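Local coordinates for sensor protein (Bacillus halodurans, PDB 3O5Y) that forms the GAF domain of a sensor histidine kinase that probably passes phosphate from ATP to a histidine in a two-component signalling system, at residues 16-20 and 21-25. Numbering follows the deposited sequence.
With ACT (acetate ion), chain C.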
# COMPACT_ATOMS: atom_id res chain seq x y z
N LYS A 16 -9.28 11.41 -2.28
CA LYS A 16 -10.60 10.84 -2.12
C LYS A 16 -10.65 10.02 -0.84
O LYS A 16 -11.65 10.07 -0.10
CB LYS A 16 -10.98 9.97 -3.30
CG LYS A 16 -11.13 10.71 -4.62
CD LYS A 16 -10.67 9.74 -5.71
CE LYS A 16 -11.20 10.05 -7.09
NZ LYS A 16 -11.11 8.81 -7.96
N LEU A 17 -9.57 9.28 -0.56
CA LEU A 17 -9.52 8.41 0.60
C LEU A 17 -9.65 9.19 1.90
O LEU A 17 -10.35 8.76 2.81
CB LEU A 17 -8.27 7.52 0.61
CG LEU A 17 -8.25 6.42 -0.46
CD1 LEU A 17 -7.05 5.53 -0.24
CD2 LEU A 17 -9.53 5.59 -0.43
N LYS A 18 -8.98 10.33 1.97
CA LYS A 18 -9.13 11.23 3.10
C LYS A 18 -10.60 11.47 3.52
O LYS A 18 -10.89 11.63 4.70
CB LYS A 18 -8.47 12.57 2.77
CG LYS A 18 -6.96 12.52 2.84
CD LYS A 18 -6.32 13.64 2.01
CE LYS A 18 -5.92 14.84 2.87
NZ LYS A 18 -4.84 15.67 2.22
N LEU A 19 -11.51 11.45 2.56
CA LEU A 19 -12.90 11.83 2.79
C LEU A 19 -13.82 10.66 2.98
O LEU A 19 -14.97 10.83 3.39
CB LEU A 19 -13.41 12.68 1.62
CG LEU A 19 -12.64 13.99 1.39
CD1 LEU A 19 -12.88 14.56 0.02
CD2 LEU A 19 -12.93 15.02 2.47
N LEU A 20 -13.33 9.46 2.67
CA LEU A 20 -14.18 8.29 2.56
C LEU A 20 -13.82 7.15 3.51
O LEU A 20 -14.69 6.33 3.87
CB LEU A 20 -14.13 7.79 1.12
CG LEU A 20 -14.84 8.73 0.14
CD1 LEU A 20 -14.56 8.33 -1.30
CD2 LEU A 20 -16.33 8.75 0.41
N VAL A 21 -12.55 7.09 3.90
CA VAL A 21 -12.02 5.93 4.59
C VAL A 21 -11.10 6.37 5.69
O VAL A 21 -10.23 7.21 5.48
CB VAL A 21 -11.30 5.01 3.58
CG1 VAL A 21 -10.45 4.01 4.29
CG2 VAL A 21 -12.33 4.26 2.72
N HIS A 22 -11.31 5.84 6.88
CA HIS A 22 -10.43 6.12 8.03
C HIS A 22 -9.03 5.51 7.87
O HIS A 22 -8.89 4.31 7.70
CB HIS A 22 -11.09 5.62 9.32
CG HIS A 22 -10.18 5.64 10.52
ND1 HIS A 22 -10.21 4.66 11.49
CD2 HIS A 22 -9.21 6.51 10.89
CE1 HIS A 22 -9.30 4.92 12.40
NE2 HIS A 22 -8.68 6.04 12.07
N PHE A 23 -8.00 6.34 7.92
CA PHE A 23 -6.63 5.87 7.86
C PHE A 23 -5.71 7.01 8.26
O PHE A 23 -6.11 8.17 8.20
CB PHE A 23 -6.25 5.39 6.46
CG PHE A 23 -6.10 6.51 5.45
CD1 PHE A 23 -7.22 7.03 4.81
CD2 PHE A 23 -4.85 7.04 5.16
CE1 PHE A 23 -7.09 8.07 3.89
CE2 PHE A 23 -4.72 8.08 4.24
CZ PHE A 23 -5.85 8.59 3.60
N ASP A 24 -4.48 6.68 8.63
CA ASP A 24 -3.54 7.67 9.08
C ASP A 24 -2.38 7.82 8.11
O ASP A 24 -1.82 8.91 7.97
CB ASP A 24 -3.05 7.32 10.48
CG ASP A 24 -4.19 7.17 11.49
OD1 ASP A 24 -4.38 6.05 12.01
OD2 ASP A 24 -4.92 8.16 11.73
N ARG A 25 -2.03 6.73 7.41
CA ARG A 25 -0.83 6.75 6.58
C ARG A 25 -1.05 5.85 5.40
O ARG A 25 -1.61 4.78 5.54
CB ARG A 25 0.35 6.23 7.40
CG ARG A 25 1.71 6.61 6.87
CD ARG A 25 2.28 5.51 6.03
NE ARG A 25 3.63 5.80 5.58
CZ ARG A 25 4.41 4.90 5.00
NH1 ARG A 25 3.95 3.66 4.81
NH2 ARG A 25 5.63 5.23 4.60
C ACT C . 6.68 1.73 3.67
O ACT C . 7.42 0.76 4.04
OXT ACT C . 5.54 1.46 3.19
CH3 ACT C . 7.18 3.13 3.81
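Phe23 folds back against the C-terminal part of helix 6-20 and pushes the edge of its ring into the hollow between Leu17 and Lys18. Phe23 CE1 is the leading atom, 3.4 Å from the carbonyl carbon of Leu17 and 3.5 Å from Leu17 CB; the backbone N of Lys18 lies near the ring plane too, so the helix backbone meets the edge of the ring and not a face. The ring gets there because CG sits between the backbone N and the carbonyl carbon (chi1 71°), which swings it back over its own chain. Lys18 CG borders the hollow, 4.2 Å from Phe23 CZ. Leu17 O accepts two backbone bonds from further along the chain, from Leu20 N at 3.1 Å and from Val21 N at 3.0 Å, tying the departing chain to the helix. Val21 then lays its CG2 methyl loosely beside Leu17 CD2, 4.4 Å off. At the far end of the segment Arg25, its chain bent at chi2, carries its guanidinium to an acetate, probably from the crystallisation liquor, Arg25 NH1 giving acetate OXT a nearly straight bond of 3.2 Å, while NH2 bonds to Ser46 O. A leucine in its place would probably leave the acetate without this charged donor and Ser46 O without its mate. In this GAF domain the segment links helix 6-20 to strand 25-32, and at the start of that strand Asp24 and Arg25 both face Gly115 of strand 108-116, a classic beta bulge. Leu17, Leu20 and Val21 pack on helix 124-142 through Leu130 and Phe129, and Phe23 rests on Tyr42 and Ile114 of the strands flanking 25-32.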